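Local coordinates for transcriptional regulatory protein (Bradyrhizobium diazoefficiens, PDB 6G8H) that binds the flavonoid naringenin and, as a TetR-family repressor, probably controls transcription by releasing DNA when flavonoids are present, at residues B[2-7]-B[33-38]; B[46-51]-B[109-114]; B[60-65]-B[91-96]; B[84-89]-B[156-161]. All coordinates share one frame; numbering follows the deposited sequence.

Contact 1 of 4, residues B[2-7]-B[33-38]; sequences GRKMDI and AGVSKA
The ammonium of Lys4 reaches across to the carbonyls that close helix 26-33. Its firmer bond runs from NZ to Ala33 O at 3.0 Å, with the donor lying in the carbonyl plane and a C=O...N angle of 151°. A second, weak bond goes from Lys4 NZ to Gly34 O at 3.2 Å. Both acceptors sit where the chain leaves the helix: Gly34 has positive phi and ends it in a Schellman motif. The lysine gets there by bending at its second torsion (chi2 -62°) and then running out nearly straight. On the way its methylenes pass alongside Val35, the two side chains sliding past each other in opposite directions, with Lys4 CE 3.5 Å from Val35 CG1. One turn further along helix 3-19, Ile7 lays its CG2 methyl 4.1 Å from Ala33 CB. The buried Ala33 methyl also packs on Val8 and Ala11 of that helix, while Val35 reaches Leu40 in the helix that follows. Residues 34-36 make the turn between the two helices of the predicted helix-turn-helix, with Ser36 as N-cap of helix 37-43, so the contact ties the first helix of the DNA-binding domain to that turn. A positive group beside the C-terminal carbonyls of helix 26-33 is likely to be electrostatically favourable, offsetting the partial negative charge gathered at that helix end.

Contact 2 of 4, residues B[46-51]-B[109-114]; sequences SKEALF and FPVLAR
Glu48 and Phe51 on helix 47-64 meet Leu112 on helix 110-119, joining the helix that leads out of the TetR-type DNA-binding domain to one of the helical regulatory domain. The two short segments run almost parallel, 7° apart, with axes 10.7 Å from each other. The apolar part centres on Leu112, which splits its methyls: CD2 lies 4.0 Å from Glu48 CG, while CD1 turns to the phenylalanine. Phe51 is buried, and its ring also meets Phe16 and Phe21, with Ile101 and Ile102 of helix 95-103 close by.

The polar part is the carboxylate of Glu48, which approaches by van der Waals contact. Its CG stands anti to the backbone N (chi1 180°), and the extended chain carries the acid out between Phe109 and Val111. Glu48 OE1 comes to the edge of the Phe109 ring, 3.8 Å from Phe109 CD1, with the carboxylate and ring planes 82° apart; Glu48 OE2 lies 4.0 Å from Val111 CB. Just before helix 47-64, Ser46 caps its start, OG accepting from Ala49 N at 3.1 Å. On the buried side, Leu112 CD1 sits in the plane of the Phe51 ring, at its edge, 3.7 Å from Phe51 CD2.

Contact 3 of 4, residues B[60-65]-B[91-96]; sequences ESLQRD and IHRKDV
Arg93 lays one face of its guanidinium over the backbone of Leu62, with NE 3.8 Å from Leu62 CA. This joins the last turns of helix 47-64, the long connecting helix of the TetR fold, to the loop between helices 75-91 and 95-103 of the regulatory domain. The arginine chain is extended from CG to NE, which carries the charged end across to Asp65 at the end of the helix. There a salt bridge forms: Arg93 NH1 gives a bond of 2.7 Å to Asp65 OD2, with an N-H...O angle of 148°, while NE adds a weak one to the same oxygen. The carboxylate and guanidinium planes stand 29° apart, and NH1 meets OD2 from above the carboxylate plane, not within it. A further weak bond, bent to 122°, runs from Arg93 NH1 to Ser61 OG at 3.0 Å, so one nitrogen serves two residues a helical turn apart. With a leucine in place of Arg93, Asp65 would probably be left without its charge partner and Ser61 OG without its weak bond across this contact. Further along the loop the chain enters helix 95-103, where Val96 touches the bound naringenin and Asp95 points toward helix 47-64. Beside the Arg93 methylenes, Leu62 CD1 packs 4.0 Å from Arg93 CD and 3.8 Å from Asp95 OD1.

Contact 4 of 4, residues B[84-89]-B[156-161]; sequences RQYLHT and LVRGEL. With CWE (R-naringenin), chain F.
The naringenin pocket of the regulatory domain has Arg158 in its wall, and Tyr86 of helix 75-91 holds that arginine from behind. Arg158 NH1 donates to Tyr86 OH at 2.8 Å, with an N-H...O angle of 149°. The ring and guanidinium planes stand 75° apart, and each group meets the other at its edge. A bend at chi3 (68°) turns the guanidinium so that one face looks onto the flavonoid: naringenin O5 lies over it, 3.7 Å from Arg158 NE, and O2 is 3.3 Å from Arg158 NH2. That NH2 also makes a weak hydrogen bond to Gly159 O of the second subunit, which places the arginine between ligand and dimer partner. A lysine in its place has one nitrogen where the arginine has three, and would probably leave either the Tyr86 hydroxyl without its donor or the flavonoid side without its charged neighbour. Apolar packing closes the rest. Leu87 pushes CD2 between the two sides of the bend that ends helix 146-158, 4.0 Å from Val157 CG1 and 3.9 Å from Leu161 CD2, and Tyr86 CD2 adds a contact to the same valine methyl. The bend is a type II' turn with Gly159 at positive phi. Fixed by the tyrosine on one edge, the buried guanidinium presents a positively charged face to the flavonoid's oxygens, consistent with a role in recognising them.

How the contacts relate
Contact 1 lies at the DNA-binding end, and contacts 2, 3 and 4 lead from there toward the naringenin pocket. Helix 47-64 is shared by contacts 2 and 3, whose centres are 19 Å apart, near its start and its end. Contacts 3 and 4 are 12 Å apart and touch, Leu62 packing on Thr89. Contact 1 is 36 Å from contact 4, centre to centre, on the opposite side of the chain's centre. Along the chain contact 1 closes first, contact 3 is nested inside contact 2, and contact 4 crosses both. Because contact 3 touches the pocket-side contact 4, a change on ligand binding could pass along helix 47-64 toward the DNA-binding domain; contacts 2 and 4 also touch the second subunit.

Contact 1 of 4, residues B[2-7]-B[33-38]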
# COMPACT_ATOMS: atom_id res chain seq x y z
N GLY B 2 -16.89 -29.87 14.75
CA GLY B 2 -15.72 -30.26 15.58
C GLY B 2 -14.36 -29.86 15.00
O GLY B 2 -14.21 -28.67 14.61
N ARG B 3 -13.36 -30.76 15.01
CA ARG B 3 -11.92 -30.38 14.79
C ARG B 3 -11.57 -30.23 13.31
O ARG B 3 -10.55 -29.67 13.02
CB ARG B 3 -10.90 -31.37 15.35
CG ARG B 3 -10.60 -32.53 14.42
CD ARG B 3 -9.52 -33.56 14.76
NE ARG B 3 -9.06 -33.55 16.13
CZ ARG B 3 -7.82 -33.86 16.54
NH1 ARG B 3 -6.87 -34.21 15.69
NH2 ARG B 3 -7.56 -33.80 17.83
N LYS B 4 -12.34 -30.83 12.42
CA LYS B 4 -12.17 -30.79 10.95
C LYS B 4 -12.48 -29.40 10.44
O LYS B 4 -11.95 -29.03 9.40
CB LYS B 4 -13.06 -31.86 10.32
CG LYS B 4 -12.46 -33.24 10.36
CD LYS B 4 -11.18 -33.33 9.58
CE LYS B 4 -10.98 -34.72 9.03
NZ LYS B 4 -9.57 -34.93 8.64
N MSE B 5 -13.31 -28.65 11.15
CA MSE B 5 -13.59 -27.29 10.73
C MSE B 5 -12.31 -26.45 10.70
O MSE B 5 -11.94 -25.80 9.71
CB MSE B 5 -14.67 -26.68 11.61
CG MSE B 5 -15.65 -25.87 10.78
SE MSE B 5 -16.42 -24.44 11.82
CE MSE B 5 -18.17 -24.08 10.89
N ASP B 6 -11.57 -26.45 11.80
CA ASP B 6 -10.35 -25.65 11.92
C ASP B 6 -9.26 -26.22 11.01
O ASP B 6 -8.47 -25.41 10.52
CB ASP B 6 -9.88 -25.54 13.37
CG ASP B 6 -11.00 -25.02 14.25
OD1 ASP B 6 -11.18 -23.75 14.25
OD2 ASP B 6 -11.75 -25.90 14.84
N ILE B 7 -9.26 -27.52 10.74
CA ILE B 7 -8.35 -28.16 9.75
C ILE B 7 -8.74 -27.63 8.36
O ILE B 7 -7.83 -27.25 7.60
CB ILE B 7 -8.37 -29.70 9.86
CG1 ILE B 7 -7.94 -30.13 11.27
CG2 ILE B 7 -7.49 -30.37 8.81
CD1 ILE B 7 -7.56 -31.57 11.43
N ALA B 33 -7.69 -31.47 3.43
CA ALA B 33 -8.16 -31.50 4.83
C ALA B 33 -8.69 -32.90 5.19
O ALA B 33 -9.06 -33.10 6.38
CB ALA B 33 -9.22 -30.46 5.06
N GLY B 34 -8.75 -33.82 4.23
CA GLY B 34 -9.19 -35.22 4.42
C GLY B 34 -10.61 -35.30 4.89
O GLY B 34 -10.87 -35.97 5.91
N VAL B 35 -11.53 -34.66 4.17
CA VAL B 35 -12.99 -34.80 4.41
C VAL B 35 -13.67 -35.06 3.07
O VAL B 35 -13.10 -34.76 2.01
CB VAL B 35 -13.58 -33.58 5.13
CG1 VAL B 35 -12.89 -33.32 6.44
CG2 VAL B 35 -13.55 -32.33 4.27
N SER B 36 -14.86 -35.62 3.14
CA SER B 36 -15.81 -35.78 2.01
C SER B 36 -16.29 -34.39 1.62
O SER B 36 -16.38 -33.52 2.53
CB SER B 36 -16.97 -36.68 2.43
OG SER B 36 -17.82 -36.07 3.41
N LYS B 37 -16.69 -34.22 0.36
CA LYS B 37 -17.43 -33.00 -0.07
C LYS B 37 -18.68 -32.80 0.79
O LYS B 37 -19.01 -31.66 1.08
CB LYS B 37 -17.62 -33.01 -1.59
CG LYS B 37 -16.46 -32.27 -2.29
CD LYS B 37 -16.71 -31.86 -3.72
CE LYS B 37 -16.25 -32.91 -4.71
NZ LYS B 37 -17.20 -33.06 -5.84
N ALA B 38 -19.32 -33.86 1.26
CA ALA B 38 -20.53 -33.77 2.11
C ALA B 38 -20.20 -33.00 3.39
O ALA B 38 -20.96 -32.04 3.72
CB ALA B 38 -21.05 -35.16 2.44

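Contact 2 of 4, residues B[46-51]-B[109-114]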
# COMPACT_ATOMS: atom_id res chain seq x y z
N SER B 46 -20.57 -22.66 0.59
CA SER B 46 -19.82 -22.33 -0.64
C SER B 46 -18.39 -21.87 -0.31
O SER B 46 -18.16 -21.51 0.85
CB SER B 46 -20.55 -21.26 -1.39
OG SER B 46 -20.50 -20.04 -0.68
N LYS B 47 -17.52 -21.82 -1.33
CA LYS B 47 -16.15 -21.26 -1.24
C LYS B 47 -16.24 -19.81 -0.73
O LYS B 47 -15.46 -19.43 0.16
CB LYS B 47 -15.48 -21.35 -2.61
CG LYS B 47 -13.95 -21.32 -2.55
CD LYS B 47 -13.23 -21.62 -3.86
CE LYS B 47 -13.58 -20.67 -4.96
NZ LYS B 47 -12.85 -21.06 -6.18
N GLU B 48 -17.18 -19.04 -1.26
CA GLU B 48 -17.38 -17.62 -0.88
C GLU B 48 -17.68 -17.53 0.63
O GLU B 48 -17.08 -16.70 1.33
CB GLU B 48 -18.45 -17.00 -1.79
CG GLU B 48 -18.71 -15.55 -1.45
CD GLU B 48 -19.42 -14.62 -2.45
OE1 GLU B 48 -19.64 -15.04 -3.63
OE2 GLU B 48 -19.75 -13.46 -2.03
N ALA B 49 -18.54 -18.40 1.15
CA ALA B 49 -18.91 -18.40 2.59
C ALA B 49 -17.67 -18.77 3.43
O ALA B 49 -17.52 -18.24 4.51
CB ALA B 49 -20.06 -19.34 2.83
N LEU B 50 -16.82 -19.65 2.94
CA LEU B 50 -15.60 -20.09 3.66
C LEU B 50 -14.67 -18.88 3.82
O LEU B 50 -14.24 -18.63 4.94
CB LEU B 50 -14.94 -21.24 2.88
CG LEU B 50 -13.93 -22.08 3.65
CD1 LEU B 50 -13.38 -23.24 2.82
CD2 LEU B 50 -12.77 -21.25 4.10
N PHE B 51 -14.41 -18.16 2.75
CA PHE B 51 -13.48 -17.01 2.77
C PHE B 51 -14.07 -15.92 3.67
O PHE B 51 -13.31 -15.26 4.41
CB PHE B 51 -13.13 -16.50 1.36
CG PHE B 51 -11.86 -15.70 1.30
CD1 PHE B 51 -10.78 -15.99 2.11
CD2 PHE B 51 -11.75 -14.59 0.48
CE1 PHE B 51 -9.61 -15.25 2.06
CE2 PHE B 51 -10.61 -13.81 0.48
CZ PHE B 51 -9.51 -14.19 1.21
N PHE B 109 -15.29 -10.44 -7.06
CA PHE B 109 -15.98 -10.75 -5.76
C PHE B 109 -16.06 -9.48 -4.91
O PHE B 109 -15.57 -9.42 -3.79
CB PHE B 109 -15.35 -11.93 -5.04
CG PHE B 109 -15.48 -13.24 -5.79
CD1 PHE B 109 -16.66 -13.97 -5.76
CD2 PHE B 109 -14.41 -13.76 -6.52
CE1 PHE B 109 -16.77 -15.18 -6.43
CE2 PHE B 109 -14.53 -14.98 -7.18
CZ PHE B 109 -15.72 -15.68 -7.16
N PRO B 110 -16.81 -8.46 -5.37
CA PRO B 110 -16.94 -7.21 -4.62
C PRO B 110 -17.52 -7.37 -3.21
O PRO B 110 -17.21 -6.57 -2.39
CB PRO B 110 -17.90 -6.35 -5.47
CG PRO B 110 -18.54 -7.32 -6.40
CD PRO B 110 -17.52 -8.40 -6.66
N VAL B 111 -18.39 -8.34 -3.00
CA VAL B 111 -19.05 -8.51 -1.68
C VAL B 111 -17.98 -8.93 -0.64
O VAL B 111 -18.02 -8.41 0.49
CB VAL B 111 -20.21 -9.51 -1.78
CG1 VAL B 111 -20.71 -9.92 -0.40
CG2 VAL B 111 -21.35 -8.94 -2.64
N LEU B 112 -17.07 -9.82 -1.01
CA LEU B 112 -15.91 -10.23 -0.18
C LEU B 112 -14.95 -9.06 -0.00
O LEU B 112 -14.46 -8.85 1.14
CB LEU B 112 -15.18 -11.40 -0.83
CG LEU B 112 -15.87 -12.75 -0.72
CD1 LEU B 112 -14.92 -13.84 -1.20
CD2 LEU B 112 -16.34 -13.06 0.68
N ALA B 113 -14.67 -8.31 -1.07
CA ALA B 113 -13.78 -7.14 -0.98
C ALA B 113 -14.33 -6.17 0.06
O ALA B 113 -13.58 -5.80 0.99
CB ALA B 113 -13.63 -6.50 -2.32
N ARG B 114 -15.63 -5.86 0.00
CA ARG B 114 -16.25 -4.88 0.93
C ARG B 114 -16.27 -5.46 2.35
O ARG B 114 -16.17 -4.69 3.32
CB ARG B 114 -17.67 -4.51 0.49
CG ARG B 114 -18.23 -3.30 1.22
CD ARG B 114 -19.11 -2.37 0.41
NE ARG B 114 -18.39 -1.40 -0.41
CZ ARG B 114 -17.61 -0.41 0.03
NH1 ARG B 114 -17.38 -0.24 1.33
NH2 ARG B 114 -17.00 0.35 -0.85

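Contact 3 of 4, residues B[60-65]-B[91-96]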
# COMPACT_ATOMS: atom_id res chain seq x y z
N GLU B 60 -12.05 -9.77 13.52
CA GLU B 60 -12.63 -9.64 14.89
C GLU B 60 -11.49 -9.76 15.91
O GLU B 60 -11.51 -9.03 16.94
CB GLU B 60 -13.65 -10.73 15.19
CG GLU B 60 -15.07 -10.32 14.81
CD GLU B 60 -16.10 -11.44 14.79
OE1 GLU B 60 -15.72 -12.63 14.97
OE2 GLU B 60 -17.30 -11.12 14.57
N SER B 61 -10.54 -10.63 15.59
CA SER B 61 -9.35 -11.00 16.38
C SER B 61 -8.36 -9.84 16.40
O SER B 61 -7.97 -9.43 17.49
CB SER B 61 -8.74 -12.26 15.81
OG SER B 61 -7.45 -12.49 16.34
N LEU B 62 -7.96 -9.33 15.24
CA LEU B 62 -7.07 -8.14 15.10
C LEU B 62 -7.70 -6.97 15.86
O LEU B 62 -6.96 -6.24 16.52
CB LEU B 62 -6.83 -7.85 13.60
CG LEU B 62 -6.15 -6.53 13.22
CD1 LEU B 62 -5.53 -6.62 11.82
CD2 LEU B 62 -7.13 -5.36 13.30
N GLN B 63 -9.02 -6.83 15.84
CA GLN B 63 -9.72 -5.72 16.51
C GLN B 63 -9.57 -5.84 18.03
O GLN B 63 -9.59 -4.80 18.70
CB GLN B 63 -11.18 -5.64 16.06
CG GLN B 63 -11.37 -5.00 14.68
CD GLN B 63 -10.95 -3.54 14.61
OE1 GLN B 63 -11.34 -2.71 15.46
NE2 GLN B 63 -10.12 -3.24 13.62
N ARG B 64 -9.40 -7.04 18.57
CA ARG B 64 -9.33 -7.27 20.04
C ARG B 64 -7.92 -6.91 20.55
O ARG B 64 -7.83 -6.42 21.68
CB ARG B 64 -9.78 -8.69 20.38
CG ARG B 64 -11.29 -8.82 20.52
CD ARG B 64 -11.82 -10.19 20.94
NE ARG B 64 -11.06 -11.33 20.45
CZ ARG B 64 -11.36 -12.07 19.37
NH1 ARG B 64 -12.41 -11.80 18.61
NH2 ARG B 64 -10.59 -13.10 19.04
N ASP B 65 -6.88 -7.09 19.71
CA ASP B 65 -5.46 -6.73 19.99
C ASP B 65 -5.19 -5.22 19.94
O ASP B 65 -3.99 -4.82 19.97
CB ASP B 65 -4.53 -7.32 18.93
CG ASP B 65 -4.51 -8.83 18.85
OD1 ASP B 65 -5.29 -9.49 19.62
OD2 ASP B 65 -3.71 -9.35 18.01
N ILE B 91 2.45 -5.75 10.40
CA ILE B 91 3.70 -6.52 10.21
C ILE B 91 3.39 -7.98 10.50
O ILE B 91 3.76 -8.81 9.70
CB ILE B 91 4.84 -5.92 11.06
CG1 ILE B 91 5.29 -4.57 10.46
CG2 ILE B 91 6.02 -6.87 11.22
CD1 ILE B 91 5.88 -3.60 11.44
N HIS B 92 2.71 -8.28 11.60
CA HIS B 92 2.63 -9.63 12.23
C HIS B 92 1.28 -10.29 11.92
O HIS B 92 0.94 -11.28 12.58
CB HIS B 92 2.95 -9.51 13.74
CG HIS B 92 4.30 -8.92 14.01
ND1 HIS B 92 5.48 -9.58 13.70
CD2 HIS B 92 4.66 -7.70 14.48
CE1 HIS B 92 6.51 -8.81 14.00
NE2 HIS B 92 6.04 -7.65 14.47
N ARG B 93 0.52 -9.85 10.92
CA ARG B 93 -0.82 -10.45 10.67
C ARG B 93 -1.19 -10.42 9.18
O ARG B 93 -0.37 -10.04 8.34
CB ARG B 93 -1.88 -9.72 11.48
CG ARG B 93 -1.87 -10.00 12.98
CD ARG B 93 -3.16 -9.37 13.49
NE ARG B 93 -3.70 -9.80 14.78
CZ ARG B 93 -4.24 -10.99 15.06
NH1 ARG B 93 -4.74 -11.20 16.26
NH2 ARG B 93 -4.26 -11.97 14.19
N LYS B 94 -2.42 -10.83 8.88
CA LYS B 94 -2.78 -11.32 7.53
C LYS B 94 -3.33 -10.19 6.66
O LYS B 94 -3.57 -10.51 5.50
CB LYS B 94 -3.78 -12.50 7.57
CG LYS B 94 -3.54 -13.57 8.64
CD LYS B 94 -2.85 -14.85 8.22
CE LYS B 94 -2.90 -15.88 9.33
NZ LYS B 94 -1.72 -16.79 9.34
N ASP B 95 -3.51 -8.95 7.13
CA ASP B 95 -4.06 -7.82 6.31
C ASP B 95 -3.47 -7.80 4.87
O ASP B 95 -4.24 -7.85 3.87
CB ASP B 95 -3.84 -6.44 6.95
CG ASP B 95 -5.10 -5.67 7.39
OD1 ASP B 95 -5.97 -6.31 8.05
OD2 ASP B 95 -5.20 -4.41 7.07
N VAL B 96 -2.16 -7.72 4.72
CA VAL B 96 -1.50 -7.67 3.38
C VAL B 96 -1.82 -8.93 2.57
O VAL B 96 -2.06 -8.83 1.33
CB VAL B 96 0.01 -7.41 3.54
CG1 VAL B 96 0.81 -7.65 2.27
CG2 VAL B 96 0.20 -5.99 4.03

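Contact 4 of 4, residues B[84-89]-B[156-161]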
# COMPACT_ATOMS: atom_id res chain seq x y z
N ARG B 84 1.21 2.23 17.69
CA ARG B 84 2.18 1.13 17.86
C ARG B 84 1.47 -0.20 17.60
O ARG B 84 2.01 -1.01 16.86
CB ARG B 84 2.84 1.19 19.23
CG ARG B 84 4.06 0.29 19.36
CD ARG B 84 4.71 0.30 20.73
NE ARG B 84 5.20 1.62 21.11
CZ ARG B 84 4.65 2.42 22.02
NH1 ARG B 84 3.53 2.08 22.65
NH2 ARG B 84 5.23 3.58 22.27
N GLN B 85 0.28 -0.40 18.14
CA GLN B 85 -0.45 -1.67 17.99
C GLN B 85 -0.89 -1.81 16.53
O GLN B 85 -0.88 -2.94 16.02
CB GLN B 85 -1.60 -1.76 19.01
CG GLN B 85 -1.12 -1.94 20.45
CD GLN B 85 -0.19 -3.13 20.63
OE1 GLN B 85 0.97 -2.96 21.03
NE2 GLN B 85 -0.67 -4.33 20.27
N TYR B 86 -1.22 -0.69 15.88
CA TYR B 86 -1.73 -0.66 14.49
C TYR B 86 -0.64 -1.17 13.54
O TYR B 86 -0.94 -2.01 12.67
CB TYR B 86 -2.15 0.75 14.11
CG TYR B 86 -2.53 0.95 12.66
CD1 TYR B 86 -3.55 0.22 12.10
CD2 TYR B 86 -1.89 1.88 11.86
CE1 TYR B 86 -3.92 0.38 10.78
CE2 TYR B 86 -2.28 2.09 10.55
CZ TYR B 86 -3.31 1.33 9.99
OH TYR B 86 -3.72 1.48 8.68
N LEU B 87 0.58 -0.67 13.70
CA LEU B 87 1.73 -1.08 12.87
C LEU B 87 2.12 -2.53 13.18
O LEU B 87 2.57 -3.21 12.24
CB LEU B 87 2.90 -0.13 13.11
CG LEU B 87 2.71 1.31 12.64
CD1 LEU B 87 4.02 2.03 12.71
CD2 LEU B 87 2.18 1.39 11.24
N HIS B 88 2.01 -2.97 14.44
CA HIS B 88 2.33 -4.37 14.83
C HIS B 88 1.33 -5.27 14.12
O HIS B 88 1.75 -6.27 13.55
CB HIS B 88 2.42 -4.58 16.36
CG HIS B 88 3.76 -4.19 16.89
ND1 HIS B 88 4.87 -5.02 16.75
CD2 HIS B 88 4.21 -3.06 17.50
CE1 HIS B 88 5.93 -4.42 17.27
NE2 HIS B 88 5.55 -3.21 17.74
N THR B 89 0.07 -4.92 14.06
CA THR B 89 -0.95 -5.76 13.37
C THR B 89 -0.61 -5.88 11.88
O THR B 89 -0.80 -6.95 11.33
CB THR B 89 -2.38 -5.26 13.60
OG1 THR B 89 -2.59 -4.07 12.82
CG2 THR B 89 -2.63 -5.07 15.08
N LEU B 156 -0.59 8.91 8.11
CA LEU B 156 0.69 9.55 8.45
C LEU B 156 1.64 8.50 9.03
O LEU B 156 2.76 8.37 8.55
CB LEU B 156 0.45 10.70 9.43
CG LEU B 156 -0.14 11.95 8.78
CD1 LEU B 156 -0.54 12.95 9.85
CD2 LEU B 156 0.81 12.59 7.76
N VAL B 157 1.12 7.72 9.95
CA VAL B 157 1.83 6.74 10.80
C VAL B 157 2.19 5.50 9.97
O VAL B 157 3.27 4.94 10.15
CB VAL B 157 0.90 6.44 11.99
CG1 VAL B 157 0.72 4.97 12.26
CG2 VAL B 157 1.36 7.19 13.23
N ARG B 158 1.31 5.10 9.07
CA ARG B 158 1.49 3.96 8.13
C ARG B 158 2.50 4.33 7.03
O ARG B 158 3.31 3.47 6.62
CB ARG B 158 0.12 3.67 7.52
CG ARG B 158 0.05 2.41 6.68
CD ARG B 158 -1.38 2.07 6.29
NE ARG B 158 -2.00 3.00 5.37
CZ ARG B 158 -3.11 3.69 5.65
NH1 ARG B 158 -3.74 3.54 6.80
NH2 ARG B 158 -3.63 4.52 4.78
N GLY B 159 2.42 5.56 6.51
CA GLY B 159 3.29 5.99 5.39
C GLY B 159 3.31 4.96 4.28
O GLY B 159 2.22 4.56 3.82
N GLU B 160 4.49 4.52 3.89
CA GLU B 160 4.67 3.65 2.69
C GLU B 160 4.87 2.17 3.06
O GLU B 160 5.19 1.37 2.18
CB GLU B 160 5.86 4.18 1.90
CG GLU B 160 5.44 4.85 0.59
CD GLU B 160 6.61 5.54 -0.07
OE1 GLU B 160 7.69 5.62 0.57
OE2 GLU B 160 6.45 5.98 -1.22
N LEU B 161 4.67 1.85 4.33
CA LEU B 161 4.95 0.55 4.93
C LEU B 161 4.26 -0.57 4.16
O LEU B 161 4.86 -1.60 3.89
CB LEU B 161 4.50 0.59 6.39
CG LEU B 161 4.53 -0.76 7.06
CD1 LEU B 161 5.95 -1.31 7.04
CD2 LEU B 161 4.00 -0.66 8.47
C1 CWE F . -2.24 -1.93 1.31
C2 CWE F . -2.80 -2.54 2.42
C3 CWE F . -3.48 -1.80 3.40
C4 CWE F . -3.56 -0.43 3.27
C5 CWE F . -2.99 0.24 2.13
C6 CWE F . -2.36 -0.56 1.17
C7 CWE F . -2.98 1.70 1.94
C8 CWE F . -1.67 2.23 1.37
C9 CWE F . -0.85 1.14 0.66
O1 CWE F . -1.69 0.06 0.13
O2 CWE F . -3.93 2.47 2.15
C10 CWE F . 0.08 1.70 -0.39
C11 CWE F . 0.94 2.73 -0.03
C12 CWE F . 1.81 3.29 -0.95
C13 CWE F . 1.82 2.82 -2.26
C14 CWE F . 0.97 1.78 -2.63
C15 CWE F . 0.11 1.22 -1.69
O3 CWE F . 2.68 3.39 -3.16
O4 CWE F . -2.71 -3.89 2.58
O5 CWE F . -4.20 0.26 4.26